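Local coordinates for protein putative alkaline phosphatase (Pseudomonas fluorescens, PDB 4F1V) that binds phosphate with high affinity in the periplasm as a Venus-flytrap solute-binding protein and probably delivers it to the PstSACB ABC transporter for import, at residues Leu156-Asn161 against Phe272-Thr277; Pro242-Val247 against Ala333-Pro338; Ser248-Ala253 against Pro289-Thr294. All coordinates share one frame; numbering follows the deposited sequence. Where two conformers were deposited one is given.

Of six segments, the first, 156-161, lies at the C-terminal end of helix 147-159; the contiguous 242-247 and 248-253 come next. Segment 272-277 then closes interaction 1, segment 289-294 closes interaction 3, and 333-338, between two later helices, closes interaction 2. The loop of interaction 3 is held entirely within that of interaction 2, whereas interaction 1 crosses both. Interactions 2 and 3 touch, their centres about 7 Å apart: interaction 3 sets helix 248-252 on the five-stranded sheet, and interaction 2 joins the loop before that helix to the one after helix 326-331. Nearer the surface, interaction 1 ties helix 147-159 to the end of strand 272-273 and the loop after it, meeting interaction 3 through Phe272.

Interaction 1 of 3, residues Leu156-Asn161 against Phe272-Thr277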
ATOM      1  N   LEU A 156     -11.374   4.333   7.387  1.00  3.83           N
ATOM      2  CA  LEU A 156     -12.729   4.104   7.872  1.00  3.94           C
ATOM      3  C   LEU A 156     -12.733   3.964   9.409  1.00  4.14           C
ATOM      4  O   LEU A 156     -13.622   4.485  10.096  1.00  4.66           O
ATOM      5  CB  LEU A 156     -13.328   2.865   7.220  1.00  4.41           C
ATOM      6  CG  LEU A 156     -13.425   2.878   5.692  1.00  5.17           C
ATOM      7  CD1 LEU A 156     -14.010   1.545   5.232  1.00  6.89           C
ATOM      8  CD2 LEU A 156     -14.238   4.058   5.160  1.00  6.51           C
ATOM      9  N   ASN A 157     -11.732   3.253   9.956  1.00  4.24           N
ATOM     10  CA  ASN A 157     -11.628   3.064  11.391  1.00  4.32           C
ATOM     11  C   ASN A 157     -11.499   4.439  12.104  1.00  4.34           C
ATOM     12  O   ASN A 157     -12.051   4.643  13.179  1.00  5.50           O
ATOM     13  CB  ASN A 157     -10.444   2.135  11.693  1.00  4.10           C
ATOM     14  CG  ASN A 157     -10.103   2.079  13.151  1.00  4.97           C
ATOM     15  OD1 ASN A 157      -9.213   2.791  13.626  1.00  5.49           O
ATOM     16  ND2 ASN A 157     -10.785   1.210  13.899  1.00  5.67           N
ATOM     17  N   ALA A 158     -10.753   5.347  11.492  1.00  4.27           N
ATOM     18  CA  ALA A 158     -10.485   6.629  12.093  1.00  5.04           C
ATOM     19  C   ALA A 158     -11.647   7.641  11.974  1.00  4.52           C
ATOM     20  O   ALA A 158     -11.753   8.543  12.789  1.00  6.49           O
ATOM     21  CB  ALA A 158      -9.255   7.260  11.473  1.00  5.71           C
ATOM     22  N   LYS A 159     -12.539   7.465  10.958  1.00  4.74           N
ATOM     23  CA  LYS A 159     -13.497   8.492  10.590  1.00  5.23           C
ATOM     24  C   LYS A 159     -14.940   8.134  10.738  1.00  5.46           C
ATOM     25  O   LYS A 159     -15.836   8.972  10.823  1.00  6.76           O
ATOM     26  CB  LYS A 159     -13.239   8.952   9.118  1.00  6.17           C
ATOM     27  CG  LYS A 159     -11.895   9.654   8.921  1.00  6.84           C
ATOM     28  CD  LYS A 159     -11.763  10.993   9.597  1.00  8.75           C
ATOM     29  CE  LYS A 159     -10.457  11.635   9.370  1.00  9.93           C
ATOM     30  NZ  LYS A 159     -10.454  13.027   9.908  1.00 11.69           N
ATOM     31  N   CYS A 160     -15.263   6.838  10.669  1.00  5.44           N
ATOM     32  CA  CYS A 160     -16.660   6.367  10.526  1.00  5.71           C
ATOM     33  C   CYS A 160     -17.230   6.049  11.906  1.00  5.73           C
ATOM     34  O   CYS A 160     -17.362   4.889  12.303  1.00  7.53           O
ATOM     35  CB  CYS A 160     -16.741   5.200   9.610  1.00  5.50           C
ATOM     36  SG  CYS A 160     -16.105   5.479   7.948  1.00  5.37           S
ATOM     37  N   ASN A 161     -17.566   7.113  12.665  0.65  6.82           N
ATOM     38  CA  ASN A 161     -18.043   6.968  14.062  0.65  8.23           C
ATOM     39  C   ASN A 161     -19.537   6.920  14.230  0.65  9.18           C
ATOM     40  O   ASN A 161     -20.031   6.851  15.347  0.65 12.17           O
ATOM     41  CB  ASN A 161     -17.478   8.119  14.879  0.65  9.01           C
ATOM     42  CG  ASN A 161     -18.124   9.456  14.510  0.65  9.00           C
ATOM     43  OD1 ASN A 161     -18.435   9.743  13.348  0.65 10.06           O
ATOM     44  ND2 ASN A 161     -18.440  10.203  15.506  0.65 12.42           N
ATOM     45  N   PHE A 272      -1.279   6.162   9.223  1.00  4.26           N
ATOM     46  CA  PHE A 272      -2.279   7.144   9.586  1.00  4.21           C
ATOM     47  C   PHE A 272      -3.331   6.495  10.449  1.00  4.47           C
ATOM     48  O   PHE A 272      -3.489   5.229  10.442  1.00  5.51           O
ATOM     49  CB  PHE A 272      -2.870   7.807   8.302  1.00  4.01           C
ATOM     50  CG  PHE A 272      -1.890   8.666   7.589  1.00  4.19           C
ATOM     51  CD1 PHE A 272      -0.974   8.110   6.675  1.00  4.83           C
ATOM     52  CD2 PHE A 272      -1.829  10.040   7.844  1.00  4.76           C
ATOM     53  CE1 PHE A 272      -0.052   8.939   6.048  1.00  5.88           C
ATOM     54  CE2 PHE A 272      -0.913  10.840   7.200  1.00  5.39           C
ATOM     55  CZ  PHE A 272       0.002  10.299   6.305  1.00  5.77           C
ATOM     56  N   GLY A 273      -4.078   7.274  11.212  1.00  4.67           N
ATOM     57  CA  GLY A 273      -5.031   6.727  12.150  1.00  4.80           C
ATOM     58  C   GLY A 273      -5.794   7.857  12.800  1.00  4.50           C
ATOM     59  O   GLY A 273      -5.831   8.995  12.339  1.00  4.83           O
ATOM     60  N   PRO A 274      -6.482   7.536  13.912  1.00  4.46           N
ATOM     61  CA  PRO A 274      -7.347   8.524  14.573  1.00  5.36           C
ATOM     62  C   PRO A 274      -6.591   9.749  15.047  1.00  5.67           C
ATOM     63  O   PRO A 274      -5.387   9.679  15.393  1.00  6.87           O
ATOM     64  CB  PRO A 274      -7.896   7.734  15.754  1.00  6.46           C
ATOM     65  CG  PRO A 274      -7.867   6.289  15.327  1.00  5.71           C
ATOM     66  CD  PRO A 274      -6.558   6.210  14.556  1.00  5.01           C
ATOM     67  N   ASP A 275      -7.346  10.845  15.073  0.75  6.08           N
ATOM     68  CA  ASP A 275      -6.879  12.074  15.607  0.75  6.39           C
ATOM     69  C   ASP A 275      -6.378  11.928  17.078  0.75  7.52           C
ATOM     70  O   ASP A 275      -6.823  11.159  17.838  0.75  7.97           O
ATOM     71  CB  ASP A 275      -7.964  13.182  15.577  0.75  6.82           C
ATOM     72  CG  ASP A 275      -8.389  13.624  14.207  0.75  7.26           C
ATOM     73  OD1 ASP A 275      -7.728  13.284  13.246  0.75  7.41           O
ATOM     74  OD2 ASP A 275      -9.473  14.311  14.165  0.75  8.96           O
ATOM     75  N   ASN A 276      -5.417  12.819  17.385  0.70  8.82           N
ATOM     76  CA  ASN A 276      -4.880  13.045  18.720  0.70 10.91           C
ATOM     77  C   ASN A 276      -4.466  11.723  19.391  0.70  9.26           C
ATOM     78  O   ASN A 276      -4.673  11.514  20.584  0.70  9.59           O
ATOM     79  CB  ASN A 276      -5.736  13.981  19.516  0.70 12.09           C
ATOM     80  CG  ASN A 276      -5.905  15.343  18.796  0.70 14.41           C
ATOM     81  OD1 ASN A 276      -4.927  16.149  18.470  0.70 17.00           O
ATOM     82  ND2 ASN A 276      -7.154  15.620  18.486  0.70 19.15           N
ATOM     83  N   THR A 277      -3.796  10.855  18.582  0.70  8.09           N
ATOM     84  CA  THR A 277      -3.341   9.538  19.046  0.70  7.21           C
ATOM     85  C   THR A 277      -1.905   9.357  18.709  0.70  7.22           C
ATOM     86  O   THR A 277      -1.489   9.338  17.539  0.70  8.28           O
ATOM     87  CB  THR A 277      -4.198   8.433  18.380  0.70  6.46           C
ATOM     88  OG1 THR A 277      -5.580   8.685  18.641  0.70  7.19           O
ATOM     89  CG2 THR A 277      -3.886   7.076  18.952  0.70  6.54           C
TER
HETATM   90  O   HOH W   1     -10.081  10.587  13.825  1.00  8.23           O
HETATM   91  O   HOH W   2      -8.031  14.387  10.656  1.00  9.83           O
HETATM   92  O   HOH W   3     -11.051  12.833  12.560  1.00 12.83           O
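The peptide plane joining Gly273 to Pro274 offers one face to the methyl of Ala158, whose CB stands almost straight above it, 3.7 Å from Pro274 N and 3.8 Å from Gly273 C. Next to this, the proline ring presents CG to the helix: it lies 4.2 Å from Ala158 CB and meets the amide of Asn157 oxygen first, with OD1 4.1 Å from Pro274 CG. Asn157 carries its CG opposite the backbone N (chi1 170°), which carries the amide across to the ring, its oxygen leading, while ND2 gives its hydrogen bond to Phe167 O. Gly273 is extended, and a CB here would run into Pro274 CD of the next residue.

The helix in question, 147-159, starts at phosphate-pocket residues Gly147 and Thr148, so this contact lies at its opposite end, on the protein surface. The helix finishes with Lys159 N and Cys160 N both bonded to Leu156 O; Cys160 then forms an inverse gamma turn and is tied by disulfide to Cys115 of helix 111-119.

Water carries the polar part of the contact. One molecule donates to Ala158 O and accepts from Asp275 N, giving a helix-terminal carbonyl a bridge to the neighbouring loop. Lys159 bends at its first two torsions and then runs straight, bringing NZ to 4.3 Å from Asp275 OD1, beyond salt-bridge range. In one of the two conformers modelled for Asp275, and so only tentatively, two more waters bridge the charges: each accepts from Lys159 NZ, at 2.9 and 2.7 Å, one near OD1 and the other bonded to OD2, which links the ammonium indirectly to the carboxylate. A sulfate ion, probably from the crystallisation liquor, also takes a bond from Lys159 NZ.

Interaction 2 of 3, residues Pro242-Val247 against Ala333-Pro338; sequences PAAANV and AFVPLP
Val247 and Val335 meet methyl to methyl, CG2 of Val247 lying 3.8 Å from CG2 of Val335. The two reach this point by different torsions. In Val335, CG1 lies opposite the backbone N (chi1 -180°), which sets CG2 opposite the carbonyl carbon and directs it at the 242-247 loop. Val247 is rotated by a third of a turn (chi1 -66°): its CG1 takes the place opposite the carbonyl carbon, and CG2 is wedged between N and C. This setting divides the work of the branches, since Val247 CG1 packs on Leu291 CB at 3.9 Å while CG2 faces Val335. Val335 is shared likewise, with CG1 3.8 Å from Ile251 CG2.

Ala244 supplies the other half of the contact. Its CB approaches successive carbonyl oxygens, 3.7 Å from Ala333 O and 4.0 Å from Phe334 O, and lies 4.1 Å from Val335 CG2. The methyl projects from two overlapping turns, in which Asn246 N bonds Ala243 O and Val247 N bonds Ala244 O.

Opposite it, the chain is leaving helix 326-331 through a Schellman motif: Ala333, with phi 74°, is the C-prime residue, and the reversal exposes its carbonyl to Ala244. Phe334 turns its ring the other way, against Val91 and Thr93 of strand 85-94, with its side chain about 9 Å from the bound phosphate. The contact thus presses the post-helix loop and the lead-in to helix 248-252 together beside that strand, with Val335 also backbone-bonded to Gly92.

Between the two segments there is neither a hydrogen bond nor a charge pair, so their fit rests on van der Waals contact of methyls with one another and with the carbonyl oxygens of Ala333 and Phe334.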
ATOM      1  N   PRO A 242      -8.126  12.175  -5.901  1.00  4.44           N
ATOM      2  CA  PRO A 242      -7.015  11.409  -5.311  1.00  4.46           C
ATOM      3  C   PRO A 242      -5.734  11.495  -6.115  1.00  4.42           C
ATOM      4  O   PRO A 242      -4.817  10.672  -5.948  1.00  5.07           O
ATOM      5  CB  PRO A 242      -7.569   9.976  -5.315  1.00  4.40           C
ATOM      6  CG  PRO A 242      -8.439   9.916  -6.560  1.00  4.24           C
ATOM      7  CD  PRO A 242      -9.141  11.289  -6.554  1.00  5.00           C
ATOM      8  N   ALA A 243      -5.605  12.499  -6.977  1.00  4.56           N
ATOM      9  CA  ALA A 243      -4.324  12.752  -7.647  1.00  5.02           C
ATOM     10  C   ALA A 243      -3.202  12.844  -6.628  1.00  4.69           C
ATOM     11  O   ALA A 243      -3.385  13.366  -5.526  1.00  5.13           O
ATOM     12  CB  ALA A 243      -4.421  14.001  -8.462  1.00  5.76           C
ATOM     13  N   ALA A 244      -2.020  12.376  -6.992  1.00  4.80           N
ATOM     14  CA  ALA A 244      -0.865  12.417  -6.086  1.00  5.25           C
ATOM     15  C   ALA A 244      -0.582  13.793  -5.564  1.00  5.48           C
ATOM     16  O   ALA A 244      -0.193  13.948  -4.396  1.00  6.22           O
ATOM     17  CB  ALA A 244       0.366  11.803  -6.793  1.00  6.50           C
ATOM     18  N   ALA A 245      -0.755  14.831  -6.372  1.00  6.20           N
ATOM     19  CA  ALA A 245      -0.509  16.194  -5.922  1.00  6.97           C
ATOM     20  C   ALA A 245      -1.369  16.596  -4.752  1.00  6.37           C
ATOM     21  O   ALA A 245      -1.016  17.523  -3.989  1.00  8.38           O
ATOM     22  CB  ALA A 245      -0.772  17.222  -7.066  1.00 10.18           C
ATOM     23  N   ASN A 246      -2.497  15.943  -4.569  1.00  5.49           N
ATOM     24  CA  ASN A 246      -3.426  16.262  -3.485  1.00  5.30           C
ATOM     25  C   ASN A 246      -3.103  15.502  -2.192  1.00  4.73           C
ATOM     26  O   ASN A 246      -3.747  15.812  -1.170  1.00  5.49           O
ATOM     27  CB  ASN A 246      -4.893  16.035  -3.913  1.00  5.50           C
ATOM     28  CG  ASN A 246      -5.280  16.965  -5.045  1.00  6.39           C
ATOM     29  OD1 ASN A 246      -4.777  18.105  -5.088  1.00  9.98           O
ATOM     30  ND2 ASN A 246      -6.189  16.523  -5.886  1.00  6.93           N
ATOM     31  N   VAL A 247      -2.138  14.594  -2.204  1.00  4.91           N
ATOM     32  CA  VAL A 247      -1.663  13.943  -0.976  1.00  4.73           C
ATOM     33  C   VAL A 247      -0.166  14.211  -0.735  1.00  5.37           C
ATOM     34  O   VAL A 247       0.352  13.842   0.328  1.00  5.54           O
ATOM     35  CB  VAL A 247      -1.925  12.405  -0.911  1.00  4.90           C
ATOM     36  CG1 VAL A 247      -3.427  12.139  -0.846  1.00  5.07           C
ATOM     37  CG2 VAL A 247      -1.266  11.690  -2.090  1.00  5.56           C
ATOM     38  N   ALA A 333       1.353   7.331 -10.327  1.00  4.30           N
ATOM     39  CA  ALA A 333       0.398   7.978  -9.462  1.00  4.41           C
ATOM     40  C   ALA A 333       0.754   7.944  -7.969  1.00  4.07           C
ATOM     41  O   ALA A 333      -0.079   8.110  -7.123  1.00  5.04           O
ATOM     42  CB  ALA A 333      -1.043   7.452  -9.652  1.00  6.12           C
ATOM     43  N   PHE A 334       2.084   7.838  -7.702  1.00  3.91           N
ATOM     44  CA  PHE A 334       2.583   7.770  -6.331  1.00  3.84           C
ATOM     45  C   PHE A 334       3.432   9.004  -5.987  1.00  3.95           C
ATOM     46  O   PHE A 334       3.814   9.808  -6.838  1.00  4.84           O
ATOM     47  CB  PHE A 334       3.367   6.442  -6.116  1.00  4.11           C
ATOM     48  CG  PHE A 334       2.554   5.214  -6.443  1.00  3.59           C
ATOM     49  CD1 PHE A 334       1.335   4.979  -5.817  1.00  4.11           C
ATOM     50  CD2 PHE A 334       3.037   4.281  -7.343  1.00  4.28           C
ATOM     51  CE1 PHE A 334       0.578   3.840  -6.128  1.00  4.56           C
ATOM     52  CE2 PHE A 334       2.303   3.164  -7.648  1.00  5.27           C
ATOM     53  CZ  PHE A 334       1.083   2.957  -7.038  1.00  4.57           C
ATOM     54  N   VAL A 335       3.739   9.064  -4.673  1.00  3.78           N
ATOM     55  CA  VAL A 335       4.488  10.200  -4.119  1.00  3.95           C
ATOM     56  C   VAL A 335       5.896   9.756  -3.721  1.00  3.87           C
ATOM     57  O   VAL A 335       6.052   8.878  -2.850  1.00  4.15           O
ATOM     58  CB  VAL A 335       3.753  10.786  -2.884  1.00  4.19           C
ATOM     59  CG1 VAL A 335       4.521  11.957  -2.317  1.00  5.15           C
ATOM     60  CG2 VAL A 335       2.337  11.224  -3.219  1.00  5.96           C
ATOM     61  N   PRO A 336       6.926  10.363  -4.294  0.75  4.07           N
ATOM     62  CA  PRO A 336       8.313  10.089  -3.855  0.75  3.95           C
ATOM     63  C   PRO A 336       8.519  10.446  -2.390  0.75  4.48           C
ATOM     64  O   PRO A 336       7.834  11.309  -1.799  0.75  4.37           O
ATOM     65  CB  PRO A 336       9.145  11.009  -4.747  0.75  4.45           C
ATOM     66  CG  PRO A 336       8.291  11.181  -5.973  0.75  4.69           C
ATOM     67  CD  PRO A 336       6.884  11.283  -5.485  0.75  4.51           C
ATOM     68  N   LEU A 337       9.460   9.749  -1.764  1.00  4.97           N
ATOM     69  CA  LEU A 337       9.839  10.099  -0.421  1.00  4.96           C
ATOM     70  C   LEU A 337      10.686  11.364  -0.419  1.00  5.59           C
ATOM     71  O   LEU A 337      11.525  11.593  -1.321  1.00  6.32           O
ATOM     72  CB  LEU A 337      10.677   8.994   0.248  1.00  5.79           C
ATOM     73  CG  LEU A 337       9.929   7.628   0.329  1.00  5.88           C
ATOM     74  CD1 LEU A 337      10.784   6.616   1.061  1.00  6.55           C
ATOM     75  CD2 LEU A 337       8.547   7.726   0.946  1.00  8.10           C
ATOM     76  N   PRO A 338      10.518  12.235   0.606  0.75  6.30           N
ATOM     77  CA  PRO A 338      11.370  13.394   0.813  0.75  7.67           C
ATOM     78  C   PRO A 338      12.843  13.005   0.805  0.75  6.10           C
ATOM     79  O   PRO A 338      13.300  11.952   1.225  0.75  5.70           O
ATOM     80  CB  PRO A 338      10.906  13.950   2.157  0.75  7.84           C
ATOM     81  CG  PRO A 338       9.461  13.557   2.277  0.75  8.51           C
ATOM     82  CD  PRO A 338       9.435  12.187   1.606  0.75  6.56           C
TER

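Interaction 3 of 3, residues Ser248-Ala253 against Pro289-Thr294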
ATOM      1  N   SER A 248       0.539  14.871  -1.669  1.00  5.75           N
ATOM      2  CA  SER A 248       1.968  14.939  -1.515  0.50  5.86           C
ATOM      3  C   SER A 248       2.409  15.810  -0.346  1.00  6.13           C
ATOM      4  O   SER A 248       3.410  15.462   0.311  1.00  6.08           O
ATOM      5  CB  SER A 248       2.574  15.395  -2.830  0.50  7.71           C
ATOM      6  OG  SER A 248       2.048  16.623  -3.269  0.50  8.65           O
ATOM      7  N   ALA A 249       1.707  16.907  -0.009  1.00  6.02           N
ATOM      8  CA  ALA A 249       2.075  17.690   1.128  1.00  6.29           C
ATOM      9  C   ALA A 249       2.001  16.866   2.404  1.00  5.49           C
ATOM     10  O   ALA A 249       2.889  16.895   3.282  1.00  6.21           O
ATOM     11  CB  ALA A 249       1.249  18.962   1.244  1.00  8.45           C
ATOM     12  N   ALA A 250       0.894  16.138   2.570  1.00  5.25           N
ATOM     13  CA  ALA A 250       0.716  15.349   3.778  1.00  4.71           C
ATOM     14  C   ALA A 250       1.767  14.229   3.862  1.00  4.50           C
ATOM     15  O   ALA A 250       2.276  13.950   4.968  1.00  5.29           O
ATOM     16  CB  ALA A 250      -0.685  14.799   3.787  1.00  5.62           C
ATOM     17  N   ILE A 251       2.095  13.549   2.769  1.00  4.37           N
ATOM     18  CA  ILE A 251       3.153  12.545   2.800  1.00  4.70           C
ATOM     19  C   ILE A 251       4.499  13.201   3.244  1.00  4.83           C
ATOM     20  O   ILE A 251       5.230  12.636   4.053  1.00  5.78           O
ATOM     21  CB  ILE A 251       3.305  11.871   1.428  1.00  5.23           C
ATOM     22  CG1 ILE A 251       2.079  10.995   1.105  1.00  5.53           C
ATOM     23  CG2 ILE A 251       4.603  11.049   1.354  1.00  5.51           C
ATOM     24  CD1 ILE A 251       1.813   9.830   2.027  1.00  5.82           C
ATOM     25  N   GLY A 252       4.741  14.389   2.755  0.70  6.00           N
ATOM     26  CA  GLY A 252       5.974  15.074   3.108  0.70  6.65           C
ATOM     27  C   GLY A 252       6.063  15.495   4.562  0.70  5.71           C
ATOM     28  O   GLY A 252       7.200  15.786   5.031  0.70  8.46           O
ATOM     29  N   ALA A 253       4.981  15.619   5.252  0.70  5.02           N
ATOM     30  CA  ALA A 253       4.923  16.002   6.641  0.70  5.71           C
ATOM     31  C   ALA A 253       5.087  14.792   7.586  0.70  5.12           C
ATOM     32  O   ALA A 253       5.110  14.974   8.773  0.70  6.65           O
ATOM     33  CB  ALA A 253       3.619  16.697   6.989  0.70  6.57           C
ATOM     34  N   PRO A 289      -8.012  13.210   1.587  1.00  4.45           N
ATOM     35  CA  PRO A 289      -7.809  12.714   2.964  1.00  4.39           C
ATOM     36  C   PRO A 289      -7.306  11.284   3.087  1.00  4.27           C
ATOM     37  O   PRO A 289      -6.845  10.905   4.155  1.00  5.31           O
ATOM     38  CB  PRO A 289      -9.185  12.882   3.609  1.00  5.52           C
ATOM     39  CG  PRO A 289     -10.149  12.768   2.468  1.00  5.68           C
ATOM     40  CD  PRO A 289      -9.480  13.461   1.329  1.00  5.54           C
ATOM     41  N   ILE A 290      -7.504  10.408   2.055  1.00  3.65           N
ATOM     42  CA  ILE A 290      -7.214   8.993   2.215  1.00  3.87           C
ATOM     43  C   ILE A 290      -5.876   8.648   1.631  1.00  3.75           C
ATOM     44  O   ILE A 290      -5.674   8.743   0.383  1.00  4.02           O
ATOM     45  CB  ILE A 290      -8.288   8.064   1.590  1.00  3.68           C
ATOM     46  CG1 ILE A 290      -9.726   8.615   1.754  1.00  4.70           C
ATOM     47  CG2 ILE A 290      -8.170   6.675   2.213  1.00  4.61           C
ATOM     48  CD1 ILE A 290     -10.778   7.752   1.102  1.00  5.87           C
ATOM     49  N   LEU A 291      -4.897   8.269   2.448  1.00  3.41           N
ATOM     50  CA  LEU A 291      -3.513   8.090   2.008  1.00  3.72           C
ATOM     51  C   LEU A 291      -2.794   7.104   2.961  1.00  3.29           C
ATOM     52  O   LEU A 291      -3.272   6.786   4.061  1.00  3.95           O
ATOM     53  CB  LEU A 291      -2.757   9.410   1.880  1.00  3.91           C
ATOM     54  CG  LEU A 291      -2.200  10.017   3.178  1.00  3.89           C
ATOM     55  CD1 LEU A 291      -1.532  11.354   2.866  1.00  5.28           C
ATOM     56  CD2 LEU A 291      -3.243  10.221   4.273  1.00  4.25           C
ATOM     57  N   GLY A 292      -1.583   6.706   2.542  1.00  3.50           N
ATOM     58  CA  GLY A 292      -0.669   5.925   3.388  1.00  3.73           C
ATOM     59  C   GLY A 292       0.559   5.546   2.612  1.00  3.32           C
ATOM     60  O   GLY A 292       0.871   6.200   1.599  1.00  3.54           O
ATOM     61  N   PHE A 293       1.302   4.541   3.092  1.00  3.16           N
ATOM     62  CA  PHE A 293       2.539   4.085   2.461  1.00  2.90           C
ATOM     63  C   PHE A 293       2.398   2.659   1.976  1.00  3.01           C
ATOM     64  O   PHE A 293       1.700   1.825   2.568  1.00  3.44           O
ATOM     65  CB  PHE A 293       3.765   4.182   3.423  1.00  3.75           C
ATOM     66  CG  PHE A 293       4.109   5.614   3.749  1.00  3.62           C
ATOM     67  CD1 PHE A 293       3.498   6.279   4.806  1.00  4.87           C
ATOM     68  CD2 PHE A 293       4.989   6.299   2.934  1.00  3.56           C
ATOM     69  CE1 PHE A 293       3.794   7.614   5.056  1.00  5.41           C
ATOM     70  CE2 PHE A 293       5.282   7.630   3.192  1.00  4.78           C
ATOM     71  CZ  PHE A 293       4.712   8.288   4.265  1.00  5.13           C
ATOM     72  N   THR A 294       3.125   2.373   0.883  1.00  3.09           N
ATOM     73  CA  THR A 294       3.396   0.972   0.491  1.00  2.81           C
ATOM     74  C   THR A 294       4.890   0.726   0.675  1.00  2.73           C
ATOM     75  O   THR A 294       5.686   1.659   0.528  1.00  3.04           O
ATOM     76  CB  THR A 294       2.897   0.693  -0.927  1.00  3.21           C
ATOM     77  OG1 THR A 294       3.105  -0.685  -1.220  1.00  3.50           O
ATOM     78  CG2 THR A 294       3.556   1.529  -2.002  1.00  4.25           C
TER
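Ile251 and Leu291 run alongside each other in opposite senses, with Ile251 CD1 3.8 Å from Leu291 CD1, while Phe293 comes to Ile251 from the facing direction. The isoleucine works with both branches: CD1 stands over one face of the Phe293 ring, 4.0 Å from its CZ, and CG2 reaches CE2 of the same ring at 3.9 Å. Ile251 CD1 also touches the strand backbone, 3.8 Å from Gly292 O. That folded reach follows from chi1 -69° and a second torsion bent in the same sense, which curl CD1 back towards the strand.

The strand concerned, 291-299, runs antiparallel to both its neighbours in the five-stranded sheet, whose order 2-1-3-5-4 is that of the type II periplasmic binding-protein fold. Helix 248-252 lies over it at 9.3 Å, the short axes inclined by 61°. Farther along the strand, Thr294 OG1 bonds Asp63 OD1, a residue of the phosphate pocket.

Leu291 holds CG in the hindered place between its N and carbonyl carbon (chi1 81°) and, with the chain beyond it extended, CD1 comes to 3.7 Å from Ala250 CB. An alanine in place of Ile251 lacks both reaching methyls and would probably leave a gap between Leu291 and Phe293, with the phenyl ring freer to shift. Elsewhere round the Phe293 ring, Phe272 CE1 approaches CE1 and Leu337 CD2 packs on CE2.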